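Long-range contacts in putative methylthioribose-1-phosphate isomerase (PDB 6A34), which probably catalyses the interconversion of 5-methylthioribose 1-phosphate and 5-methylthioribulose 1-phosphate in the methionine salvage pathway: residues A[1-6]-A[147-152]; A[9-14]-A[216-221]; A[178-183]-A[276-281]. One frame throughout, in Å; residues are numbered along the deposited sequence.

Contact 1: residues A[1-6]-A[147-152]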
ATOM      1  N   MET A   1      -6.444 -18.384  33.621  1.00 88.26           N
ATOM      2  CA  MET A   1      -6.124 -16.997  33.136  1.00 87.01           C
ATOM      3  C   MET A   1      -6.436 -15.984  34.248  1.00 84.92           C
ATOM      4  O   MET A   1      -7.609 -15.772  34.608  1.00 88.52           O
ATOM      5  CB  MET A   1      -6.930 -16.648  31.874  1.00 88.64           C
ATOM      6  CG  MET A   1      -6.518 -15.342  31.182  1.00 84.30           C
ATOM      7  SD  MET A   1      -4.730 -15.189  30.862  1.00 85.60           S
ATOM      8  CE  MET A   1      -4.302 -16.791  30.178  1.00 88.98           C
ATOM      9  N   GLU A   2      -5.375 -15.381  34.794  1.00 71.86           N
ATOM     10  CA  GLU A   2      -5.501 -14.242  35.677  1.00 72.30           C
ATOM     11  C   GLU A   2      -5.163 -12.980  34.875  1.00 67.20           C
ATOM     12  O   GLU A   2      -4.154 -12.922  34.135  1.00 56.85           O
ATOM     13  CB  GLU A   2      -4.664 -14.392  36.958  1.00 81.27           C
ATOM     14  CG  GLU A   2      -3.152 -14.249  36.784  1.00 87.86           C
ATOM     15  CD  GLU A   2      -2.375 -13.914  38.057  1.00 93.41           C
ATOM     16  OE1 GLU A   2      -2.995 -13.843  39.139  1.00 93.36           O
ATOM     17  OE2 GLU A   2      -1.142 -13.718  37.965  1.00 98.88           O
ATOM     18  N   ILE A   3      -6.071 -12.007  35.005  1.00 58.35           N
ATOM     19  CA  ILE A   3      -5.891 -10.646  34.586  1.00 57.96           C
ATOM     20  C   ILE A   3      -4.900  -9.998  35.563  1.00 55.53           C
ATOM     21  O   ILE A   3      -5.205  -9.861  36.742  1.00 62.27           O
ATOM     22  CB  ILE A   3      -7.252  -9.910  34.554  1.00 54.26           C
ATOM     23  CG1 ILE A   3      -8.331 -10.699  33.800  1.00 55.48           C
ATOM     24  CG2 ILE A   3      -7.093  -8.506  34.006  1.00 54.60           C
ATOM     25  CD1 ILE A   3      -7.870 -11.318  32.508  1.00 57.97           C
ATOM     26  N   ARG A   4      -3.725  -9.624  35.047  1.00 48.39           N
ATOM     27  CA  ARG A   4      -2.613  -9.098  35.806  1.00 47.44           C
ATOM     28  C   ARG A   4      -2.584  -7.566  35.725  1.00 49.52           C
ATOM     29  O   ARG A   4      -1.896  -6.919  36.528  1.00 51.89           O
ATOM     30  CB  ARG A   4      -1.286  -9.665  35.276  1.00 47.42           C
ATOM     31  CG  ARG A   4      -1.127 -11.172  35.451  1.00 47.90           C
ATOM     32  CD  ARG A   4       0.020 -11.797  34.651  1.00 48.74           C
ATOM     33  NE  ARG A   4      -0.103 -11.674  33.193  1.00 40.49           N
ATOM     34  CZ  ARG A   4       0.781 -11.048  32.413  1.00 44.32           C
ATOM     35  NH1 ARG A   4       1.731 -10.288  32.951  1.00 35.50           N
ATOM     36  NH2 ARG A   4       0.718 -11.208  31.095  1.00 38.99           N
ATOM     37  N   TYR A   5      -3.273  -6.986  34.736  1.00 46.46           N
ATOM     38  CA  TYR A   5      -3.233  -5.541  34.517  1.00 47.41           C
ATOM     39  C   TYR A   5      -4.659  -4.977  34.506  1.00 42.00           C
ATOM     40  O   TYR A   5      -5.588  -5.662  34.130  1.00 43.13           O
ATOM     41  CB  TYR A   5      -2.478  -5.190  33.231  1.00 48.98           C
ATOM     42  CG  TYR A   5      -1.016  -5.570  33.211  1.00 51.83           C
ATOM     43  CD1 TYR A   5      -0.067  -4.806  33.878  1.00 53.72           C
ATOM     44  CD2 TYR A   5      -0.576  -6.682  32.502  1.00 48.15           C
ATOM     45  CE1 TYR A   5       1.277  -5.144  33.851  1.00 56.32           C
ATOM     46  CE2 TYR A   5       0.756  -7.043  32.476  1.00 46.86           C
ATOM     47  CZ  TYR A   5       1.683  -6.272  33.157  1.00 54.58           C
ATOM     48  OH  TYR A   5       3.003  -6.602  33.119  1.00 50.22           O
ATOM     49  N   THR A   6      -4.792  -3.729  34.973  1.00 39.64           N
ATOM     50  CA  THR A   6      -5.983  -2.901  34.796  1.00 39.94           C
ATOM     51  C   THR A   6      -5.820  -2.078  33.519  1.00 38.42           C
ATOM     52  O   THR A   6      -4.702  -1.860  33.051  1.00 33.26           O
ATOM     53  CB  THR A   6      -6.197  -1.969  36.002  1.00 41.03           C
ATOM     54  OG1 THR A   6      -5.094  -1.073  36.002  1.00 37.65           O
ATOM     55  CG2 THR A   6      -6.286  -2.675  37.346  1.00 39.67           C
ATOM     56  N   ASN A 147     -11.800  -6.998  26.115  1.00 32.86           N
ATOM     57  CA  ASN A 147     -10.511  -6.599  25.583  1.00 33.10           C
ATOM     58  C   ASN A 147      -9.408  -6.969  26.573  1.00 36.44           C
ATOM     59  O   ASN A 147      -8.332  -7.436  26.163  1.00 35.52           O
ATOM     60  CB  ASN A 147     -10.488  -5.120  25.204  1.00 33.25           C
ATOM     61  CG  ASN A 147     -11.435  -4.836  24.063  1.00 34.87           C
ATOM     62  OD1 ASN A 147     -11.795  -5.752  23.316  1.00 34.98           O
ATOM     63  ND2 ASN A 147     -11.817  -3.579  23.912  1.00 32.23           N
ATOM     64  N   LEU A 148      -9.686  -6.808  27.868  1.00 37.34           N
ATOM     65  CA  LEU A 148      -8.705  -7.152  28.868  1.00 36.05           C
ATOM     66  C   LEU A 148      -8.341  -8.644  28.779  1.00 33.00           C
ATOM     67  O   LEU A 148      -7.173  -9.009  28.808  1.00 32.67           O
ATOM     68  CB  LEU A 148      -9.258  -6.815  30.244  1.00 39.09           C
ATOM     69  CG  LEU A 148      -8.925  -5.431  30.761  1.00 42.54           C
ATOM     70  CD1 LEU A 148      -9.683  -5.172  32.068  1.00 48.61           C
ATOM     71  CD2 LEU A 148      -7.431  -5.280  30.967  1.00 42.93           C
ATOM     72  N   ARG A 149      -9.354  -9.493  28.669  1.00 35.47           N
ATOM     73  CA  ARG A 149      -9.168 -10.931  28.572  1.00 37.24           C
ATOM     74  C   ARG A 149      -8.400 -11.281  27.287  1.00 38.04           C
ATOM     75  O   ARG A 149      -7.411 -12.027  27.344  1.00 37.51           O
ATOM     76  CB  ARG A 149     -10.521 -11.644  28.621  1.00 39.41           C
ATOM     77  CG  ARG A 149     -11.201 -11.613  29.988  1.00 39.48           C
ATOM     78  CD  ARG A 149     -12.472 -12.434  30.065  1.00 39.60           C
ATOM     79  NE  ARG A 149     -13.462 -12.154  29.023  1.00 45.16           N
ATOM     80  CZ  ARG A 149     -14.512 -11.348  29.167  1.00 48.21           C
ATOM     81  NH1 ARG A 149     -14.588 -10.565  30.231  1.00 45.49           N
ATOM     82  NH2 ARG A 149     -15.480 -11.346  28.258  1.00 40.97           N
ATOM     83  N   MET A 150      -8.848 -10.751  26.142  1.00 32.92           N
ATOM     84  CA  MET A 150      -8.178 -11.012  24.856  1.00 35.75           C
ATOM     85  C   MET A 150      -6.679 -10.706  24.970  1.00 34.81           C
ATOM     86  O   MET A 150      -5.873 -11.448  24.488  1.00 39.39           O
ATOM     87  CB  MET A 150      -8.735 -10.124  23.742  1.00 37.68           C
ATOM     88  CG  MET A 150      -9.806 -10.755  22.906  1.00 41.18           C
ATOM     89  SD  MET A 150     -10.482  -9.464  21.807  1.00 41.76           S
ATOM     90  CE  MET A 150     -11.937  -8.940  22.711  1.00 42.33           C
ATOM     91  N   GLY A 151      -6.334  -9.566  25.571  1.00 36.05           N
ATOM     92  CA  GLY A 151      -4.959  -9.101  25.647  1.00 35.98           C
ATOM     93  C   GLY A 151      -4.077 -10.107  26.360  1.00 40.06           C
ATOM     94  O   GLY A 151      -2.959 -10.395  25.908  1.00 36.27           O
ATOM     95  N   HIS A 152      -4.574 -10.607  27.501  1.00 38.19           N
ATOM     96  CA  HIS A 152      -3.815 -11.532  28.352  1.00 36.98           C
ATOM     97  C   HIS A 152      -3.741 -12.906  27.677  1.00 34.44           C
ATOM     98  O   HIS A 152      -2.672 -13.528  27.711  1.00 35.59           O
ATOM     99  CB  HIS A 152      -4.383 -11.610  29.786  1.00 35.55           C
ATOM    100  CG  HIS A 152      -4.201 -10.351  30.561  1.00 36.10           C
ATOM    101  ND1 HIS A 152      -5.055  -9.275  30.428  1.00 35.73           N
ATOM    102  CD2 HIS A 152      -3.230  -9.955  31.412  1.00 38.07           C
ATOM    103  CE1 HIS A 152      -4.629  -8.280  31.196  1.00 38.48           C
ATOM    104  NE2 HIS A 152      -3.508  -8.666  31.801  1.00 36.52           N
TER
HETATM  105  O   HOH W   1      -1.032 -12.977  29.963  1.00 41.47           O
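Ile3 and His152 mark the closest backbone approach, their CA atoms 6.6 Å apart, where the irregular N-terminal segment 1-6 passes a turn of the long helix 125-157. His152 contributes most of the helix's share of the contact. With CG beside the backbone N (chi1 -68°), the ring turns back along its own helix, and His152 ND1 donates a nearly straight bond of 2.7 Å to Leu148 O, in the ring plane though tilted from the carbonyl plane. NE2 probably acts as an acceptor, which would fit the neutral ND1-H form; Tyr5 N gives His152 NE2 a weak, bent bond of 3.4 Å. Ile3 lays CA over the centre of one face of the His152 ring, a CH-pi contact 4.2 Å from the centroid, while Ile3 CG2 reaches His152 CE1 at 3.7 Å. Met1 SD touches His152 CB, but Met1 is poorly ordered. The Arg4 guanidinium, perpendicular to the imidazole, reaches His152 O through a water bound to NH2, and it also forms a salt bridge with Asp190, which takes a hydrogen bond from Tyr5 OH. Were an alanine here instead of His152, Tyr5 N would probably lose its weak acceptor and Ile3 the ring face it rests on. A histidine bonded back to the carbonyl four residues earlier thus presents its ring to a crossing chain, joining the N-terminal segment to a helix at the protein surface.

Contact 2: residues A[9-14]-A[216-221]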
ATOM      1  N   GLU A   9      -3.185   0.658  33.755  1.00 42.11           N
ATOM      2  CA  GLU A   9      -1.795   0.218  33.715  1.00 48.16           C
ATOM      3  C   GLU A   9      -1.341  -0.065  32.273  1.00 43.51           C
ATOM      4  O   GLU A   9      -0.136  -0.143  32.044  1.00 42.91           O
ATOM      5  CB  GLU A   9      -1.586  -1.015  34.604  1.00 47.02           C
ATOM      6  CG  GLU A   9      -1.666  -0.705  36.085  1.00 49.30           C
ATOM      7  CD  GLU A   9      -1.643  -1.925  36.988  1.00 52.41           C
ATOM      8  OE1 GLU A   9      -2.296  -2.924  36.663  1.00 54.94           O
ATOM      9  OE2 GLU A   9      -0.977  -1.861  38.030  1.00 68.05           O
ATOM     10  N   LEU A  10      -2.286  -0.253  31.333  1.00 42.81           N
ATOM     11  CA  LEU A  10      -1.984  -0.688  29.941  1.00 39.04           C
ATOM     12  C   LEU A  10      -1.928   0.497  28.964  1.00 38.20           C
ATOM     13  O   LEU A  10      -1.236   0.438  27.956  1.00 38.90           O
ATOM     14  CB  LEU A  10      -3.035  -1.711  29.509  1.00 38.57           C
ATOM     15  CG  LEU A  10      -2.908  -3.087  30.168  1.00 37.55           C
ATOM     16  CD1 LEU A  10      -4.056  -3.973  29.739  1.00 38.52           C
ATOM     17  CD2 LEU A  10      -1.571  -3.756  29.861  1.00 36.01           C
ATOM     18  N   THR A  11      -2.650   1.582  29.258  1.00 40.38           N
ATOM     19  CA  THR A  11      -2.706   2.732  28.355  1.00 37.74           C
ATOM     20  C   THR A  11      -2.809   4.021  29.169  1.00 38.59           C
ATOM     21  O   THR A  11      -3.300   4.005  30.278  1.00 39.40           O
ATOM     22  CB  THR A  11      -3.910   2.658  27.410  1.00 33.88           C
ATOM     23  OG1 THR A  11      -3.750   3.676  26.414  1.00 35.72           O
ATOM     24  CG2 THR A  11      -5.227   2.839  28.138  1.00 33.45           C
ATOM     25  N   LYS A  12      -2.380   5.124  28.560  1.00 38.17           N
ATOM     26  CA  LYS A  12      -2.526   6.449  29.125  1.00 42.91           C
ATOM     27  C   LYS A  12      -3.710   7.173  28.474  1.00 40.46           C
ATOM     28  O   LYS A  12      -4.060   8.255  28.875  1.00 44.13           O
ATOM     29  CB  LYS A  12      -1.252   7.262  28.910  1.00 45.68           C
ATOM     30  CG  LYS A  12      -0.060   6.842  29.755  1.00 52.96           C
ATOM     31  CD  LYS A  12       1.249   7.465  29.266  1.00 60.43           C
ATOM     32  CE  LYS A  12       2.476   6.737  29.781  1.00 73.20           C
ATOM     33  NZ  LYS A  12       3.473   6.496  28.707  1.00 81.67           N
ATOM     34  N   LEU A  13      -4.302   6.555  27.457  1.00 41.56           N
ATOM     35  CA  LEU A  13      -5.418   7.111  26.754  1.00 41.59           C
ATOM     36  C   LEU A  13      -6.665   7.004  27.623  1.00 40.19           C
ATOM     37  O   LEU A  13      -6.867   5.987  28.295  1.00 34.89           O
ATOM     38  CB  LEU A  13      -5.645   6.337  25.447  1.00 40.64           C
ATOM     39  CG  LEU A  13      -4.628   6.577  24.332  1.00 41.75           C
ATOM     40  CD1 LEU A  13      -4.846   5.597  23.192  1.00 37.80           C
ATOM     41  CD2 LEU A  13      -4.682   8.004  23.808  1.00 40.87           C
ATOM     42  N   PRO A  14      -7.581   7.996  27.529  1.00 39.67           N
ATOM     43  CA  PRO A  14      -8.936   7.844  28.051  1.00 40.44           C
ATOM     44  C   PRO A  14      -9.715   6.867  27.167  1.00 39.18           C
ATOM     45  O   PRO A  14      -9.271   6.539  26.050  1.00 38.40           O
ATOM     46  CB  PRO A  14      -9.564   9.230  27.863  1.00 44.30           C
ATOM     47  CG  PRO A  14      -8.878   9.725  26.606  1.00 46.44           C
ATOM     48  CD  PRO A  14      -7.450   9.218  26.723  1.00 41.06           C
ATOM     49  N   SER A 216       2.158   4.920  19.655  1.00 33.86           N
ATOM     50  CA  SER A 216       3.184   5.885  19.991  1.00 38.96           C
ATOM     51  C   SER A 216       2.814   6.646  21.284  1.00 36.95           C
ATOM     52  O   SER A 216       3.601   6.728  22.198  1.00 38.14           O
ATOM     53  CB  SER A 216       3.468   6.816  18.856  1.00 41.40           C
ATOM     54  OG  SER A 216       4.675   7.493  19.135  1.00 46.59           O
ATOM     55  N   TYR A 217       1.596   7.170  21.367  1.00 33.41           N
ATOM     56  CA  TYR A 217       1.120   7.842  22.553  1.00 34.72           C
ATOM     57  C   TYR A 217       1.458   7.049  23.818  1.00 33.73           C
ATOM     58  O   TYR A 217       1.870   7.640  24.817  1.00 35.65           O
ATOM     59  CB  TYR A 217      -0.387   8.076  22.485  1.00 36.71           C
ATOM     60  CG  TYR A 217      -0.913   9.044  23.517  1.00 38.90           C
ATOM     61  CD1 TYR A 217      -1.327   8.589  24.754  1.00 40.89           C
ATOM     62  CD2 TYR A 217      -1.023  10.399  23.257  1.00 40.59           C
ATOM     63  CE1 TYR A 217      -1.836   9.445  25.711  1.00 40.67           C
ATOM     64  CE2 TYR A 217      -1.532  11.274  24.205  1.00 46.58           C
ATOM     65  CZ  TYR A 217      -1.936  10.794  25.446  1.00 44.03           C
ATOM     66  OH  TYR A 217      -2.466  11.604  26.416  1.00 44.43           O
ATOM     67  N   ASP A 218       1.330   5.720  23.765  1.00 31.21           N
ATOM     68  CA  ASP A 218       1.555   4.894  24.916  1.00 29.48           C
ATOM     69  C   ASP A 218       3.010   4.462  25.033  1.00 33.43           C
ATOM     70  O   ASP A 218       3.330   3.675  25.925  1.00 37.72           O
ATOM     71  CB  ASP A 218       0.608   3.693  24.915  1.00 33.58           C
ATOM     72  CG  ASP A 218      -0.760   4.011  25.492  1.00 36.21           C
ATOM     73  OD1 ASP A 218      -0.833   4.978  26.293  1.00 38.97           O
ATOM     74  OD2 ASP A 218      -1.751   3.281  25.157  1.00 38.25           O
ATOM     75  N   GLY A 219       3.895   4.932  24.147  1.00 33.63           N
ATOM     76  CA  GLY A 219       5.325   4.585  24.252  1.00 35.19           C
ATOM     77  C   GLY A 219       5.684   3.158  23.822  1.00 38.74           C
ATOM     78  O   GLY A 219       6.733   2.630  24.208  1.00 37.64           O
ATOM     79  N   LEU A 220       4.856   2.508  22.996  1.00 38.67           N
ATOM     80  CA  LEU A 220       5.287   1.228  22.380  1.00 35.35           C
ATOM     81  C   LEU A 220       6.388   1.525  21.349  1.00 35.92           C
ATOM     82  O   LEU A 220       6.356   2.555  20.699  1.00 39.29           O
ATOM     83  CB  LEU A 220       4.089   0.549  21.707  1.00 33.74           C
ATOM     84  CG  LEU A 220       3.244  -0.350  22.599  1.00 34.02           C
ATOM     85  CD1 LEU A 220       2.606   0.426  23.758  1.00 36.18           C
ATOM     86  CD2 LEU A 220       2.175  -1.043  21.762  1.00 38.09           C
ATOM     87  N   ASN A 221       7.351   0.611  21.166  1.00 35.03           N
ATOM     88  CA  ASN A 221       8.315   0.783  20.077  1.00 33.23           C
ATOM     89  C   ASN A 221       7.684   0.338  18.728  1.00 33.50           C
ATOM     90  O   ASN A 221       7.402  -0.799  18.504  1.00 33.11           O
ATOM     91  CB  ASN A 221       9.622   0.081  20.420  1.00 31.41           C
ATOM     92  CG  ASN A 221      10.634   0.209  19.310  1.00 34.84           C
ATOM     93  OD1 ASN A 221      10.743   1.288  18.739  1.00 32.83           O
ATOM     94  ND2 ASN A 221      11.338  -0.876  18.981  1.00 28.39           N
TER
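Thr11 and Asp218 face each other with CA atoms 5.9 Å apart, where the chain leaving helix 7-10 passes the C-terminal end of helix 206-217. The carboxylate of Asp218 reaches across and takes a bond on each oxygen. Its OD1 receives Lys12 N at 2.7 Å, a fairly straight bond (167°) that arrives on the syn side, 29° out of the carboxylate plane. Its OD2 accepts from Thr11 OG1; the modelled 2.4 Å is very short, and that exact length is doubtful. OD2 has a second partner in Arg185, through a salt bridge that would probably help to balance the buried negative charge. Thr11 holds OG1 anti to the backbone N (chi1 -170°), and from there the same oxygen also accepts from Leu13 N at 3.1 Å. The loop thus makes an ST turn, and it meets a Schellman motif in which Gly219, at positive phi, ends helix 206-217. Beside this polar group lies an apolar one. Leu13 sets CD2 over one face of the Tyr217 ring, 3.8 Å from its centroid and toward the rim, in a CH-pi contact. Lys12 comes to the same ring at its edge, with CB 3.9 Å from Tyr217 CE1. The rings of Trp213 and Phe36 also meet Tyr217, and Leu13 touches Trp213 as well, while its backbone O accepts a hydrogen bond from His176 NE2.

Contact 3: residues A[178-183]-A[276-281]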
ATOM      1  N   GLY A 178      -8.303  -1.987  22.891  1.00 29.55           N
ATOM      2  CA  GLY A 178      -8.236  -2.604  21.575  1.00 32.57           C
ATOM      3  C   GLY A 178      -8.342  -4.108  21.656  1.00 31.35           C
ATOM      4  O   GLY A 178      -8.393  -4.653  22.738  1.00 31.82           O
ATOM      5  N   THR A 179      -8.413  -4.755  20.488  1.00 32.33           N
ATOM      6  CA  THR A 179      -8.315  -6.197  20.388  1.00 30.05           C
ATOM      7  C   THR A 179      -6.833  -6.519  20.233  1.00 32.91           C
ATOM      8  O   THR A 179      -6.159  -6.990  21.186  1.00 28.77           O
ATOM      9  CB  THR A 179      -9.282  -6.739  19.324  1.00 33.64           C
ATOM     10  OG1 THR A 179      -9.055  -6.192  18.021  1.00 29.89           O
ATOM     11  CG2 THR A 179     -10.717  -6.440  19.706  1.00 33.36           C
ATOM     12  N   VAL A 180      -6.313  -6.238  19.035  1.00 31.33           N
ATOM     13  CA  VAL A 180      -4.887  -6.279  18.830  1.00 29.65           C
ATOM     14  C   VAL A 180      -4.252  -5.383  19.909  1.00 27.38           C
ATOM     15  O   VAL A 180      -3.273  -5.739  20.575  1.00 30.13           O
ATOM     16  CB  VAL A 180      -4.496  -5.814  17.403  1.00 27.77           C
ATOM     17  CG1 VAL A 180      -2.991  -5.593  17.284  1.00 30.69           C
ATOM     18  CG2 VAL A 180      -4.954  -6.772  16.319  1.00 26.92           C
ATOM     19  N   GLY A 181      -4.819  -4.200  20.084  1.00 25.57           N
ATOM     20  CA  GLY A 181      -4.210  -3.187  20.973  1.00 26.74           C
ATOM     21  C   GLY A 181      -4.007  -3.700  22.397  1.00 27.26           C
ATOM     22  O   GLY A 181      -3.017  -3.396  23.030  1.00 30.30           O
ATOM     23  N   SER A 182      -4.943  -4.507  22.893  1.00 28.97           N
ATOM     24  CA  SER A 182      -4.837  -5.059  24.229  1.00 30.32           C
ATOM     25  C   SER A 182      -3.666  -6.026  24.306  1.00 29.29           C
ATOM     26  O   SER A 182      -2.912  -6.021  25.263  1.00 31.25           O
ATOM     27  CB  SER A 182      -6.096  -5.728  24.664  1.00 30.68           C
ATOM     28  OG  SER A 182      -6.041  -5.933  26.061  1.00 37.19           O
ATOM     29  N   VAL A 183      -3.508  -6.830  23.262  1.00 31.65           N
ATOM     30  CA  VAL A 183      -2.486  -7.873  23.271  1.00 32.03           C
ATOM     31  C   VAL A 183      -1.116  -7.210  23.304  1.00 31.01           C
ATOM     32  O   VAL A 183      -0.286  -7.592  24.099  1.00 34.58           O
ATOM     33  CB  VAL A 183      -2.623  -8.826  22.068  1.00 32.00           C
ATOM     34  CG1 VAL A 183      -1.427  -9.741  21.928  1.00 32.50           C
ATOM     35  CG2 VAL A 183      -3.891  -9.651  22.187  1.00 32.80           C
ATOM     36  N   PHE A 276      -2.056 -14.872  13.775  1.00 27.85           N
ATOM     37  CA  PHE A 276      -3.245 -14.915  14.636  1.00 28.10           C
ATOM     38  C   PHE A 276      -4.242 -13.815  14.292  1.00 27.05           C
ATOM     39  O   PHE A 276      -3.859 -12.686  13.994  1.00 33.43           O
ATOM     40  CB  PHE A 276      -2.858 -14.726  16.094  1.00 26.07           C
ATOM     41  CG  PHE A 276      -2.050 -15.847  16.690  1.00 27.53           C
ATOM     42  CD1 PHE A 276      -0.669 -15.865  16.579  1.00 31.33           C
ATOM     43  CD2 PHE A 276      -2.672 -16.848  17.405  1.00 27.40           C
ATOM     44  CE1 PHE A 276       0.072 -16.885  17.156  1.00 31.57           C
ATOM     45  CE2 PHE A 276      -1.934 -17.866  17.981  1.00 31.13           C
ATOM     46  CZ  PHE A 276      -0.561 -17.876  17.868  1.00 30.77           C
ATOM     47  N   ALA A 277      -5.519 -14.165  14.400  1.00 25.68           N
ATOM     48  CA  ALA A 277      -6.625 -13.244  14.478  1.00 26.80           C
ATOM     49  C   ALA A 277      -7.032 -13.131  15.950  1.00 31.93           C
ATOM     50  O   ALA A 277      -6.940 -14.112  16.692  1.00 34.89           O
ATOM     51  CB  ALA A 277      -7.787 -13.760  13.650  1.00 27.76           C
ATOM     52  N   VAL A 278      -7.474 -11.944  16.358  1.00 31.82           N
ATOM     53  CA  VAL A 278      -7.967 -11.691  17.684  1.00 32.28           C
ATOM     54  C   VAL A 278      -9.293 -10.948  17.527  1.00 34.74           C
ATOM     55  O   VAL A 278      -9.357  -9.950  16.774  1.00 35.26           O
ATOM     56  CB  VAL A 278      -6.954 -10.907  18.548  1.00 36.57           C
ATOM     57  CG1 VAL A 278      -6.407  -9.666  17.855  1.00 36.78           C
ATOM     58  CG2 VAL A 278      -7.538 -10.525  19.905  1.00 37.65           C
ATOM     59  N   ALA A 279     -10.342 -11.464  18.186  1.00 33.70           N
ATOM     60  CA  ALA A 279     -11.673 -10.853  18.219  1.00 32.55           C
ATOM     61  C   ALA A 279     -12.506 -11.432  19.357  1.00 38.90           C
ATOM     62  O   ALA A 279     -12.253 -12.559  19.780  1.00 36.87           O
ATOM     63  CB  ALA A 279     -12.370 -11.083  16.928  1.00 35.19           C
ATOM     64  N   PRO A 280     -13.527 -10.693  19.858  1.00 37.17           N
ATOM     65  CA  PRO A 280     -14.457 -11.223  20.854  1.00 35.04           C
ATOM     66  C   PRO A 280     -15.428 -12.217  20.214  1.00 34.55           C
ATOM     67  O   PRO A 280     -15.587 -12.192  18.996  1.00 34.62           O
ATOM     68  CB  PRO A 280     -15.175  -9.970  21.383  1.00 36.63           C
ATOM     69  CG  PRO A 280     -15.127  -8.992  20.233  1.00 39.97           C
ATOM     70  CD  PRO A 280     -13.874  -9.324  19.444  1.00 37.57           C
ATOM     71  N   LEU A 281     -16.050 -13.076  21.038  1.00 38.04           N
ATOM     72  CA  LEU A 281     -17.043 -14.090  20.598  1.00 41.79           C
ATOM     73  C   LEU A 281     -18.147 -13.484  19.713  1.00 44.70           C
ATOM     74  O   LEU A 281     -18.603 -14.126  18.777  1.00 47.72           O
ATOM     75  CB  LEU A 281     -17.649 -14.790  21.816  1.00 48.32           C
ATOM     76  CG  LEU A 281     -17.194 -16.235  22.027  1.00 54.08           C
ATOM     77  CD1 LEU A 281     -15.682 -16.342  22.029  1.00 54.16           C
ATOM     78  CD2 LEU A 281     -17.772 -16.801  23.310  1.00 55.95           C
TER
HETATM   79  O   HOH W   2     -10.660  -7.588  16.231  1.00 34.65           O
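Val278, on strand 275-278, points its side chain at the first turn of helix 180-189, and its CA lies 6.1 Å from that of Thr179. From CB, directed toward the helix, the two methyls divide the work. CG1 sits between the backbone N and the carbonyl carbon (chi1 50°), and this rotation carries it to the helix start, where Val278 CG1 meets both Val180 N and Val180 CG2 at 3.6 Å; the two valine side chains cross at about a right angle. Val278 CG2 takes the other direction, 4.0 Å from Thr179 O and 4.2 Å from Thr179 CB, with Val183 CG2 more loosely placed at 4.4 Å from Val278 CG2. The packing is that of a helix on one face of a mostly parallel, Rossmann-like sheet, as expected for this family: strand 275-278 runs between 241-244 and 333-336, and Ile243 of the first neighbour touches all three valines. Next to this apolar patch the polar atoms are linked by solvent. A water donates to Val278 O at 2.8 Å and is also hydrogen-bonded to Thr179 OG1, bridging two groups that do not bond directly. Pro280, two residues further on, brings CD to 4.3 Å from Thr179 CG2, and Met150 of helix 125-157 touches both of these residues. The side chain of Val180 lies about 7 Å from that of Asn257, a predicted substrate-binding residue.

In the fold
The three contacts illustrate how chemistry varies with place in the fold. Contact 3, nearest the centre of the chain, is mostly apolar, with valines joining helix to sheet. Contact 2 is polar although buried: a carboxylate meets loop donors beside an aromatic face. Contact 1 lies at the surface, where an imidazole and a water do the joining. Helix 125-157 serves contact 1 directly and meets contact 3 from outside, through a probable hydrogen bond of 2.7 Å from Ser182 OG to Asn147 O. Contacts 1 and 2 secure successive parts of the N-terminal region and touch through Leu10, which packs on Tyr5 and Leu148; contacts 2 and 3 do not touch.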